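Local coordinates for peroxidase (Cellulomonas bogoriensis 69B4 = DSM 16987, PDB 6QZO), which binds heme b and, as a DyP-type peroxidase, probably uses hydrogen peroxide to oxidise substrates such as dyes, at residues 203-208 with 305-310; 38-43 with 214-219; 230-235 with 333-338; 191-196 with 309-314. All coordinates share one frame; numbering follows the deposited sequence.

Interaction 1 (203-208 with 305-310). With HEM (protoporphyrin IX containing Fe), chain I.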
# COMPACT_ATOMS: atom_id res chain seq x y z
N THR A 203 -7.56 -4.78 21.76
CA THR A 203 -7.82 -4.37 23.16
C THR A 203 -7.46 -5.51 24.13
O THR A 203 -6.64 -5.28 25.02
CB THR A 203 -9.27 -3.94 23.31
OG1 THR A 203 -9.48 -2.88 22.36
CG2 THR A 203 -9.61 -3.49 24.71
N ALA A 204 -8.12 -6.66 24.00
CA ALA A 204 -7.95 -7.84 24.89
C ALA A 204 -6.99 -8.84 24.24
O ALA A 204 -7.45 -9.89 23.77
CB ALA A 204 -9.30 -8.47 25.18
N ASN A 205 -5.71 -8.48 24.17
CA ASN A 205 -4.64 -9.29 23.52
C ASN A 205 -3.86 -10.03 24.62
O ASN A 205 -3.93 -9.62 25.80
CB ASN A 205 -3.74 -8.41 22.65
CG ASN A 205 -3.18 -9.12 21.44
OD1 ASN A 205 -3.24 -10.35 21.35
ND2 ASN A 205 -2.67 -8.36 20.49
N LEU A 206 -3.15 -11.09 24.23
CA LEU A 206 -2.15 -11.79 25.08
C LEU A 206 -1.09 -10.77 25.49
O LEU A 206 -0.60 -10.03 24.61
CB LEU A 206 -1.54 -12.94 24.28
CG LEU A 206 -0.37 -13.66 24.94
CD1 LEU A 206 -0.76 -14.11 26.34
CD2 LEU A 206 0.09 -14.84 24.11
N ASP A 207 -0.79 -10.70 26.78
CA ASP A 207 0.36 -9.92 27.33
C ASP A 207 1.55 -10.86 27.49
O ASP A 207 1.62 -11.64 28.44
CB ASP A 207 0.04 -9.26 28.66
CG ASP A 207 1.11 -8.29 29.12
OD1 ASP A 207 2.21 -8.30 28.53
OD2 ASP A 207 0.84 -7.53 30.06
N PRO A 208 2.54 -10.81 26.57
CA PRO A 208 3.73 -11.67 26.69
C PRO A 208 4.67 -11.33 27.86
O PRO A 208 5.55 -12.12 28.13
CB PRO A 208 4.42 -11.48 25.33
CG PRO A 208 4.00 -10.09 24.89
CD PRO A 208 2.58 -9.94 25.38
N PHE A 305 -3.65 -15.99 22.29
CA PHE A 305 -2.54 -15.84 21.33
C PHE A 305 -2.31 -14.34 21.10
O PHE A 305 -3.23 -13.54 21.35
CB PHE A 305 -2.84 -16.59 20.03
CG PHE A 305 -4.29 -16.54 19.61
CD1 PHE A 305 -4.78 -15.44 18.92
CD2 PHE A 305 -5.15 -17.56 19.95
CE1 PHE A 305 -6.12 -15.37 18.57
CE2 PHE A 305 -6.49 -17.49 19.60
CZ PHE A 305 -6.97 -16.40 18.91
N LEU A 306 -1.09 -13.99 20.68
CA LEU A 306 -0.72 -12.60 20.31
C LEU A 306 -1.26 -12.32 18.91
O LEU A 306 -0.65 -12.78 17.92
CB LEU A 306 0.80 -12.44 20.36
CG LEU A 306 1.32 -11.02 20.11
CD1 LEU A 306 0.72 -10.03 21.10
CD2 LEU A 306 2.83 -10.99 20.12
N ARG A 307 -2.38 -11.60 18.84
CA ARG A 307 -2.88 -11.07 17.55
C ARG A 307 -1.97 -9.90 17.17
O ARG A 307 -1.64 -9.09 18.06
CB ARG A 307 -4.35 -10.65 17.67
CG ARG A 307 -5.28 -11.83 17.87
CD ARG A 307 -6.71 -11.37 18.11
NE ARG A 307 -6.84 -10.68 19.37
CZ ARG A 307 -7.59 -9.61 19.61
NH1 ARG A 307 -8.30 -9.05 18.65
NH2 ARG A 307 -7.65 -9.10 20.83
N ARG A 308 -1.57 -9.85 15.90
CA ARG A 308 -0.71 -8.79 15.35
C ARG A 308 -1.22 -8.48 13.95
O ARG A 308 -0.45 -8.66 12.97
CB ARG A 308 0.75 -9.25 15.41
CG ARG A 308 1.74 -8.10 15.53
CD ARG A 308 3.14 -8.62 15.65
NE ARG A 308 4.16 -7.61 15.69
CZ ARG A 308 4.64 -6.96 14.65
NH1 ARG A 308 4.07 -7.07 13.46
NH2 ARG A 308 5.71 -6.21 14.78
N ALA A 309 -2.49 -8.07 13.86
CA ALA A 309 -3.25 -7.95 12.60
C ALA A 309 -2.98 -6.60 11.90
O ALA A 309 -2.58 -5.61 12.57
CB ALA A 309 -4.72 -8.17 12.85
N TYR A 310 -3.19 -6.60 10.59
CA TYR A 310 -3.03 -5.43 9.69
C TYR A 310 -4.26 -5.36 8.79
O TYR A 310 -4.88 -6.40 8.54
CB TYR A 310 -1.73 -5.58 8.90
CG TYR A 310 -0.49 -5.16 9.65
CD1 TYR A 310 0.12 -6.00 10.57
CD2 TYR A 310 0.05 -3.91 9.45
CE1 TYR A 310 1.24 -5.59 11.27
CE2 TYR A 310 1.17 -3.49 10.14
CZ TYR A 310 1.78 -4.33 11.04
OH TYR A 310 2.88 -3.88 11.70
CHA HEM I . -11.42 -9.49 19.53
CHB HEM I . -12.48 -8.03 15.07
CHC HEM I . -11.39 -12.42 13.39
CHD HEM I . -9.94 -13.76 17.79
C1A HEM I . -11.83 -8.73 18.47
C2A HEM I . -12.39 -7.42 18.57
C3A HEM I . -12.70 -7.03 17.31
C4A HEM I . -12.30 -8.06 16.43
CMA HEM I . -13.32 -5.71 16.89
CAA HEM I . -12.65 -6.64 19.84
CBA HEM I . -11.47 -5.77 20.29
CGA HEM I . -10.38 -6.65 20.82
O1A HEM I . -9.49 -7.01 20.00
O2A HEM I . -10.39 -7.00 22.03
C1B HEM I . -12.27 -9.13 14.24
C2B HEM I . -12.53 -9.07 12.85
C3B HEM I . -12.23 -10.32 12.35
C4B HEM I . -11.79 -11.10 13.52
CMB HEM I . -13.01 -7.85 12.07
CAB HEM I . -12.22 -10.83 10.97
CBB HEM I . -12.31 -10.05 9.89
C1C HEM I . -10.89 -13.18 14.42
C2C HEM I . -10.46 -14.50 14.29
C3C HEM I . -10.04 -14.93 15.53
C4C HEM I . -10.22 -13.81 16.44
CMC HEM I . -10.44 -15.36 13.06
CAC HEM I . -9.53 -16.32 15.60
CBC HEM I . -9.08 -16.91 16.67
C1D HEM I . -10.25 -12.66 18.62
C2D HEM I . -9.96 -12.67 20.07
C3D HEM I . -10.39 -11.50 20.56
C4D HEM I . -10.93 -10.77 19.39
CMD HEM I . -9.35 -13.77 20.93
CAD HEM I . -10.32 -11.03 22.02
CBD HEM I . -11.59 -11.45 22.79
CGD HEM I . -11.62 -11.09 24.27
O1D HEM I . -11.00 -11.79 25.10
O2D HEM I . -12.28 -10.11 24.70
NA HEM I . -11.79 -9.11 17.16
NB HEM I . -11.85 -10.34 14.60
NC HEM I . -10.75 -12.77 15.72
ND HEM I . -10.82 -11.50 18.28
FE HEM I . -11.37 -10.95 16.56
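The guanidinium of Arg307 lies with one face over a pyrrole ring of the heme, C3D of the cofactor standing 3.5 Å from its plane above its centre, while the carbonyl of Ala204 and a heme propionate meet its edge. This is the propionate end of the heme pocket in the C-terminal ferredoxin-like domain of a DyP-type peroxidase. Both Arg307 NH1 (2.7 Å) and NH2 (2.9 Å) donate to heme O1A, and Glu201 adds a salt bridge to NH1. The bend at chi3 (-67°) lays the guanidinium over this pyrrole ring with its nitrogens at the propionate. NH2 also makes a weak bond to Ala204 O, and Ala204 N donates to heme O2A, the other oxygen of the same propionate, at 3.0 Å. Behind this, the amide of Asn205 reads the backbone of Arg307 twice: ND2 donates to its O at 2.7 Å, almost in the amide's own plane, and OD1 accepts from its N at 2.9 Å on a lone pair. With Asn205 replaced by an alanine, the N and O of Arg307 would probably lose these mates, and the loop its main polar tie to the strand backbone. Next along the loop, Leu206 CD2 rests 3.7 Å from Leu306 N.

Interaction 2 (38-43 with 214-219)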
# COMPACT_ATOMS: atom_id res chain seq x y z
N ALA A 38 12.85 -10.55 16.12
CA ALA A 38 12.09 -9.28 16.21
C ALA A 38 10.86 -9.42 15.31
O ALA A 38 10.83 -10.38 14.51
CB ALA A 38 12.97 -8.13 15.80
N GLY A 39 9.89 -8.52 15.45
CA GLY A 39 8.71 -8.47 14.56
C GLY A 39 7.55 -9.27 15.11
O GLY A 39 6.58 -9.47 14.37
N ILE A 40 7.66 -9.69 16.38
CA ILE A 40 6.62 -10.49 17.09
C ILE A 40 6.11 -9.67 18.28
O ILE A 40 4.92 -9.28 18.25
CB ILE A 40 7.16 -11.88 17.47
CG1 ILE A 40 7.63 -12.63 16.23
CG2 ILE A 40 6.11 -12.67 18.23
CD1 ILE A 40 8.55 -13.80 16.52
N VAL A 41 6.97 -9.40 19.27
CA VAL A 41 6.60 -8.54 20.44
C VAL A 41 7.01 -7.10 20.16
O VAL A 41 6.56 -6.21 20.89
CB VAL A 41 7.18 -9.09 21.76
CG1 VAL A 41 7.18 -8.10 22.90
CG2 VAL A 41 6.40 -10.35 22.13
N THR A 42 7.83 -6.87 19.14
CA THR A 42 8.15 -5.51 18.63
C THR A 42 6.83 -4.77 18.41
O THR A 42 5.95 -5.30 17.71
CB THR A 42 8.95 -5.57 17.32
OG1 THR A 42 10.00 -6.52 17.53
CG2 THR A 42 9.49 -4.21 16.91
N PRO A 43 6.65 -3.55 18.97
CA PRO A 43 5.44 -2.77 18.74
C PRO A 43 5.18 -2.72 17.23
O PRO A 43 6.10 -2.47 16.45
CB PRO A 43 5.75 -1.39 19.33
CG PRO A 43 6.86 -1.63 20.34
CD PRO A 43 7.62 -2.83 19.82
N LEU A 214 2.91 -18.74 27.01
CA LEU A 214 1.79 -18.93 26.05
C LEU A 214 2.17 -18.43 24.65
O LEU A 214 1.36 -18.65 23.72
CB LEU A 214 0.55 -18.20 26.57
CG LEU A 214 0.01 -18.68 27.91
CD1 LEU A 214 -1.28 -17.96 28.29
CD2 LEU A 214 -0.22 -20.19 27.90
N LEU A 215 3.34 -17.81 24.49
CA LEU A 215 3.85 -17.30 23.20
C LEU A 215 5.09 -18.07 22.77
O LEU A 215 5.16 -18.53 21.61
CB LEU A 215 4.17 -15.81 23.38
CG LEU A 215 4.83 -15.13 22.18
CD1 LEU A 215 3.91 -15.21 20.98
CD2 LEU A 215 5.19 -13.69 22.50
N TRP A 216 6.06 -18.17 23.68
CA TRP A 216 7.45 -18.63 23.42
C TRP A 216 7.59 -20.11 23.80
O TRP A 216 7.17 -20.48 24.91
CB TRP A 216 8.43 -17.77 24.21
CG TRP A 216 8.43 -16.30 23.89
CD1 TRP A 216 8.33 -15.28 24.79
CD2 TRP A 216 8.60 -15.68 22.60
NE1 TRP A 216 8.43 -14.08 24.16
CE2 TRP A 216 8.60 -14.29 22.82
CE3 TRP A 216 8.77 -16.15 21.30
CZ2 TRP A 216 8.74 -13.37 21.77
CZ3 TRP A 216 8.93 -15.25 20.27
CH2 TRP A 216 8.90 -13.87 20.50
N HIS A 217 8.15 -20.91 22.89
CA HIS A 217 8.60 -22.31 23.14
C HIS A 217 9.88 -22.23 23.99
O HIS A 217 10.79 -21.47 23.61
CB HIS A 217 8.81 -23.02 21.80
CG HIS A 217 8.96 -24.50 21.87
ND1 HIS A 217 10.20 -25.12 22.04
CD2 HIS A 217 8.05 -25.49 21.71
CE1 HIS A 217 10.04 -26.43 22.00
NE2 HIS A 217 8.72 -26.69 21.82
N ARG A 218 9.93 -22.96 25.12
CA ARG A 218 11.13 -22.97 26.00
C ARG A 218 11.76 -24.36 26.01
O ARG A 218 12.66 -24.59 25.17
CB ARG A 218 10.74 -22.47 27.40
CG ARG A 218 10.68 -20.96 27.53
CD ARG A 218 10.49 -20.54 28.98
NE ARG A 218 11.70 -20.63 29.81
CZ ARG A 218 12.64 -19.69 29.92
NH1 ARG A 218 12.56 -18.55 29.25
NH2 ARG A 218 13.67 -19.87 30.73
N ASP A 219 11.32 -25.27 26.88
CA ASP A 219 12.09 -26.49 27.26
C ASP A 219 11.74 -27.65 26.32
O ASP A 219 12.65 -28.46 26.01
CB ASP A 219 11.87 -26.87 28.73
CG ASP A 219 10.42 -27.05 29.15
OD1 ASP A 219 9.64 -26.09 29.01
OD2 ASP A 219 10.08 -28.15 29.65
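This is a purely apolar loop-to-loop contact between the two halves of the peroxidase: residues 38-43, just ahead of strand 47-55 in the N-terminal half, meet residues 214-219, in the long connection that leads to strand 229-238 of the C-terminal half. Four side chains carry it, and the backbones stay well apart, the nearest CA atoms, of Ile40 and Leu215, being 9.6 Å from each other. Trp216 reaches across with the far end of its benzene ring. Trp216 CH2 lies 3.8 Å from Ile40 CG2, Ile40 CD1 comes to 4.0 Å from CZ3 of the tryptophan, and Val41 CG2 sits 3.8 Å from its CZ2, the methyls approaching the ring at a slant. Leu215 bends back over one face of the same indole, its CD2 displaced toward the ring's rim. Leu215 CD2 also meets Val41 CG2 at 3.6 Å. In Val41, CG2 is the branch beside the backbone N, which brings it into the notch between Leu215 and Trp216. The 38-43 turn is fastened from within by a nearly straight bond from Gly39 N to Thr42 OG1 (2.9 Å, 176°). Beyond the contact, His36 stacks on Trp216, and Ile40 and Leu215 both touch Tyr331 of strand 323-332. With methyls and aromatic carbons alone at the interface, cohesion probably comes from shape and the exclusion of water, most of all around the buried Ile40, Leu215 and Trp216, since Val41 lies at the exposed margin.

Interaction 3 (230-235 with 333-338)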
# COMPACT_ATOMS: atom_id res chain seq x y z
N SER A 230 4.92 -20.31 16.99
CA SER A 230 4.13 -20.68 15.80
C SER A 230 3.44 -19.43 15.29
O SER A 230 3.18 -18.53 16.11
CB SER A 230 3.15 -21.76 16.12
OG SER A 230 2.10 -21.27 16.93
N MET A 231 3.21 -19.37 13.99
CA MET A 231 2.59 -18.23 13.29
C MET A 231 1.42 -18.76 12.47
O MET A 231 1.61 -19.73 11.74
CB MET A 231 3.61 -17.56 12.37
CG MET A 231 3.00 -16.53 11.44
SD MET A 231 4.34 -15.84 10.42
CE MET A 231 3.38 -15.02 9.17
N VAL A 232 0.25 -18.13 12.64
CA VAL A 232 -0.95 -18.35 11.79
C VAL A 232 -1.18 -17.07 10.99
O VAL A 232 -1.13 -15.99 11.59
CB VAL A 232 -2.19 -18.69 12.64
CG1 VAL A 232 -3.47 -18.61 11.83
CG2 VAL A 232 -2.05 -20.04 13.30
N VAL A 233 -1.41 -17.21 9.68
CA VAL A 233 -1.89 -16.13 8.78
C VAL A 233 -3.22 -16.57 8.19
O VAL A 233 -3.21 -17.50 7.37
CB VAL A 233 -0.87 -15.82 7.68
CG1 VAL A 233 -1.33 -14.71 6.76
CG2 VAL A 233 0.48 -15.46 8.28
N ARG A 234 -4.31 -15.92 8.62
CA ARG A 234 -5.63 -15.99 7.96
C ARG A 234 -5.86 -14.67 7.23
O ARG A 234 -5.81 -13.60 7.88
CB ARG A 234 -6.75 -16.21 8.98
CG ARG A 234 -6.57 -17.43 9.86
CD ARG A 234 -7.00 -18.71 9.20
NE ARG A 234 -8.41 -18.97 9.28
CZ ARG A 234 -9.01 -20.07 8.85
NH1 ARG A 234 -8.34 -21.03 8.24
NH2 ARG A 234 -10.32 -20.16 9.03
N ARG A 235 -6.05 -14.74 5.92
CA ARG A 235 -6.57 -13.62 5.10
C ARG A 235 -8.09 -13.66 5.24
O ARG A 235 -8.70 -14.64 4.76
CB ARG A 235 -6.14 -13.79 3.64
CG ARG A 235 -6.30 -12.54 2.80
CD ARG A 235 -5.90 -12.79 1.36
NE ARG A 235 -6.11 -11.64 0.49
CZ ARG A 235 -5.34 -10.56 0.43
NH1 ARG A 235 -4.29 -10.42 1.23
NH2 ARG A 235 -5.62 -9.59 -0.43
N ARG A 333 2.60 -20.45 21.32
CA ARG A 333 3.53 -21.60 21.52
C ARG A 333 3.07 -22.77 20.64
O ARG A 333 3.92 -23.35 19.96
CB ARG A 333 3.61 -22.01 23.00
CG ARG A 333 4.67 -23.07 23.29
CD ARG A 333 4.66 -23.61 24.72
NE ARG A 333 3.50 -23.33 25.56
CZ ARG A 333 2.38 -24.06 25.66
NH1 ARG A 333 2.24 -25.18 24.97
NH2 ARG A 333 1.41 -23.68 26.47
N ASP A 334 1.76 -23.08 20.64
CA ASP A 334 1.20 -24.32 20.05
C ASP A 334 -0.14 -24.00 19.38
O ASP A 334 -1.11 -23.70 20.10
CB ASP A 334 1.10 -25.42 21.12
CG ASP A 334 0.53 -26.75 20.66
OD1 ASP A 334 -0.12 -26.79 19.58
OD2 ASP A 334 0.71 -27.74 21.39
N VAL A 335 -0.20 -24.10 18.05
CA VAL A 335 -1.40 -23.74 17.22
C VAL A 335 -2.60 -24.59 17.68
O VAL A 335 -3.67 -24.02 17.94
CB VAL A 335 -1.13 -23.93 15.72
CG1 VAL A 335 -2.35 -23.59 14.88
CG2 VAL A 335 0.08 -23.13 15.26
N ASP A 336 -2.40 -25.90 17.78
CA ASP A 336 -3.46 -26.92 18.06
C ASP A 336 -4.08 -26.70 19.44
O ASP A 336 -5.29 -26.90 19.58
CB ASP A 336 -2.90 -28.34 17.96
CG ASP A 336 -2.85 -28.87 16.52
OD1 ASP A 336 -3.72 -28.52 15.75
OD2 ASP A 336 -1.97 -29.65 16.22
N ALA A 337 -3.26 -26.35 20.44
CA ALA A 337 -3.68 -26.19 21.85
C ALA A 337 -4.30 -24.80 22.10
O ALA A 337 -5.13 -24.69 23.02
CB ALA A 337 -2.50 -26.43 22.76
N GLN A 338 -3.92 -23.79 21.32
CA GLN A 338 -4.14 -22.35 21.67
C GLN A 338 -5.06 -21.68 20.64
O GLN A 338 -6.11 -21.16 21.06
CB GLN A 338 -2.78 -21.65 21.80
CG GLN A 338 -1.88 -22.27 22.86
CD GLN A 338 -0.67 -21.43 23.14
OE1 GLN A 338 0.45 -21.79 22.78
NE2 GLN A 338 -0.88 -20.28 23.77
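Val335 presses both of its methyls against the strand, and the contact is closest there: CG2 lies 3.2 Å from Ser230 OG and 3.5 Å from Ser230 CB, while CG1 meets Val232 CG2 at 3.9 Å. Because CG1 is anti to the backbone N and CG2 anti to the carbonyl carbon, the two branches divide between two strand residues that face the same way. The serine hydroxyl, although beside a methyl, has its polar partner in Gln332 O. Leu126 and Val363 also touch Val335, and Ser230, Val232 and Val335 are all buried. The strand is an inner one of the four-stranded antiparallel sheet of the C-terminal ferredoxin-like domain, and the short helix 335-338, reached from the neighbouring strand 323-332 through Arg333 and Asp334, folds back over the sheet. On its looser flank, Arg333 and Asp334 turn their side chains away from the strand and are partly exposed; Asp334 N comes no nearer to Ser230 OG than 4.1 Å. Asp334 serves instead as the N-cap: its OD1 accepts from Ala337 N at 3.3 Å, met from above the carboxylate plane. Gln338 OE1 reaches back to take Asp334 N at 2.8 Å, and Arg333 NE is held by Asp213 O.

Interaction 4 (191-196 with 309-314)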
# COMPACT_ATOMS: atom_id res chain seq x y z
N THR A 191 -6.73 5.08 20.69
CA THR A 191 -7.17 3.65 20.63
C THR A 191 -6.09 2.82 19.91
O THR A 191 -5.17 3.43 19.31
CB THR A 191 -8.57 3.49 20.02
OG1 THR A 191 -8.55 3.93 18.65
CG2 THR A 191 -9.65 4.22 20.79
N SER A 192 -6.19 1.48 19.97
CA SER A 192 -5.09 0.52 19.65
C SER A 192 -4.85 0.41 18.14
O SER A 192 -3.71 0.70 17.69
CB SER A 192 -5.35 -0.83 20.26
OG SER A 192 -6.29 -1.55 19.49
N MET A 193 -5.88 0.01 17.39
CA MET A 193 -5.89 -0.05 15.90
C MET A 193 -7.35 0.00 15.44
O MET A 193 -8.21 -0.60 16.11
CB MET A 193 -5.24 -1.33 15.37
CG MET A 193 -5.12 -1.39 13.85
SD MET A 193 -4.95 -3.09 13.20
CE MET A 193 -6.63 -3.37 12.60
N ARG A 194 -7.59 0.70 14.32
CA ARG A 194 -8.90 0.76 13.64
C ARG A 194 -8.83 -0.14 12.42
O ARG A 194 -7.85 -0.00 11.69
CB ARG A 194 -9.25 2.19 13.23
CG ARG A 194 -9.68 3.08 14.39
CD ARG A 194 -11.13 2.85 14.74
NE ARG A 194 -11.54 3.64 15.89
CZ ARG A 194 -12.74 3.57 16.44
NH1 ARG A 194 -13.65 2.74 15.96
NH2 ARG A 194 -13.03 4.32 17.49
N ASN A 195 -9.80 -1.03 12.26
CA ASN A 195 -9.92 -1.91 11.08
C ASN A 195 -10.92 -1.26 10.12
O ASN A 195 -11.53 -0.24 10.49
CB ASN A 195 -10.23 -3.36 11.47
CG ASN A 195 -11.64 -3.56 11.99
OD1 ASN A 195 -12.57 -2.85 11.60
ND2 ASN A 195 -11.81 -4.52 12.87
N LEU A 196 -11.08 -1.83 8.93
CA LEU A 196 -11.86 -1.22 7.82
C LEU A 196 -13.35 -1.53 8.00
O LEU A 196 -14.14 -1.05 7.18
CB LEU A 196 -11.30 -1.70 6.49
CG LEU A 196 -9.87 -1.22 6.20
CD1 LEU A 196 -9.32 -1.84 4.93
CD2 LEU A 196 -9.81 0.29 6.09
N ALA A 309 -2.49 -8.07 13.86
CA ALA A 309 -3.25 -7.95 12.60
C ALA A 309 -2.98 -6.60 11.90
O ALA A 309 -2.58 -5.61 12.57
CB ALA A 309 -4.72 -8.17 12.85
N TYR A 310 -3.19 -6.60 10.59
CA TYR A 310 -3.03 -5.43 9.69
C TYR A 310 -4.26 -5.36 8.79
O TYR A 310 -4.88 -6.40 8.54
CB TYR A 310 -1.73 -5.58 8.90
CG TYR A 310 -0.49 -5.16 9.65
CD1 TYR A 310 0.12 -6.00 10.57
CD2 TYR A 310 0.05 -3.91 9.45
CE1 TYR A 310 1.24 -5.59 11.27
CE2 TYR A 310 1.17 -3.49 10.14
CZ TYR A 310 1.78 -4.33 11.04
OH TYR A 310 2.88 -3.88 11.70
N ASN A 311 -4.62 -4.17 8.32
CA ASN A 311 -5.70 -3.97 7.32
C ASN A 311 -5.15 -4.32 5.94
O ASN A 311 -4.00 -3.98 5.66
CB ASN A 311 -6.21 -2.52 7.30
CG ASN A 311 -6.69 -2.07 8.65
OD1 ASN A 311 -7.39 -2.82 9.34
ND2 ASN A 311 -6.29 -0.87 9.05
N TYR A 312 -5.97 -4.94 5.09
CA TYR A 312 -5.68 -5.05 3.65
C TYR A 312 -6.82 -4.39 2.87
O TYR A 312 -7.97 -4.44 3.29
CB TYR A 312 -5.36 -6.48 3.23
CG TYR A 312 -6.51 -7.41 2.99
CD1 TYR A 312 -7.20 -7.39 1.79
CD2 TYR A 312 -6.84 -8.40 3.91
CE1 TYR A 312 -8.25 -8.27 1.54
CE2 TYR A 312 -7.87 -9.30 3.67
CZ TYR A 312 -8.57 -9.24 2.48
OH TYR A 312 -9.58 -10.13 2.24
N ASP A 313 -6.44 -3.74 1.79
CA ASP A 313 -7.33 -2.96 0.90
C ASP A 313 -6.74 -3.06 -0.50
O ASP A 313 -5.73 -2.40 -0.72
CB ASP A 313 -7.47 -1.53 1.40
CG ASP A 313 -8.56 -0.74 0.70
OD1 ASP A 313 -9.63 -1.32 0.56
OD2 ASP A 313 -8.32 0.42 0.29
N GLU A 314 -7.29 -3.91 -1.36
CA GLU A 314 -6.73 -4.19 -2.71
C GLU A 314 -7.53 -3.44 -3.77
O GLU A 314 -8.68 -3.12 -3.50
CB GLU A 314 -6.76 -5.70 -3.01
CG GLU A 314 -5.91 -6.51 -2.07
CD GLU A 314 -4.48 -6.02 -1.90
OE1 GLU A 314 -3.86 -5.53 -2.86
OE2 GLU A 314 -3.99 -6.11 -0.79
O HOH W 1 -9.59 -4.48 7.90
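Asn311 lays its side-chain amide alongside the backbone of residues 194-196, meeting Arg194 O with ND2 and Asn195 CA with OD1. Asn311 ND2 donates to Arg194 O at 3.2 Å, lying in the carbonyl plane, with an N-H...O angle of 159° that makes the bond fairly straight. CG stands beside the backbone N (chi1 -56°), which carries the amide out from the strand onto the loop. Asn311 OD1 has Asn195 CA at 3.2 Å and, at 3.4 Å, CE of Met193, whose side chain runs toward that of Asn311 from the opposite direction. A water donates to this OD1 and accepts from Leu196 N, bridging a gap too wide for a direct bond. Replacing Asn311 by a leucine would probably leave Arg194 O and the bridging water without their amide partner and so weaken the hold on the loop. On one flank Met193, bent at its last torsion, sets SD 3.5 Å from Ala309 O; on the other Leu196 CD1 packs 3.4 Å from Tyr312 O and 4.0 Å from Asp313 CB. Asn195, by contrast, sends its amide to Gln199 and touches the heme, so the loop held here is also a wall of the cofactor pocket. Strand 306-314 is at the border of the C-terminal sheet: Tyr312 pairs with Gly325 of strand 323-332, Asn311 pairs with Phe179 of strand 170-179 from the N-terminal sheet, and Thr153 and Ala156, on helix 152-165 of the second subunit, pack against Asn311, Leu196 and Asp313.

Followed from the N terminus, interaction 2 opens first, at 38-43, and closes at 214-219, before interaction 3 begins at 230-235. Within that span interactions 4 and 1 open, at 191-196 and 203-208, so both cross interaction 2. They end together on strand 306-314, sharing Ala309 and Tyr310. Interaction 3 crosses both and closes last, at 333-338, tying the short helix after strand 323-332 to the inner strand 229-238 of the C-terminal sheet. The long connection between strands 170-179 and 229-238 is thus tied to the border strand of that sheet twice and to the N-terminal half once. Arg308 NH2 to Thr42 O probably joins interactions 1 and 2, as Gln338 NE2 to Leu214 O does interactions 2 and 3.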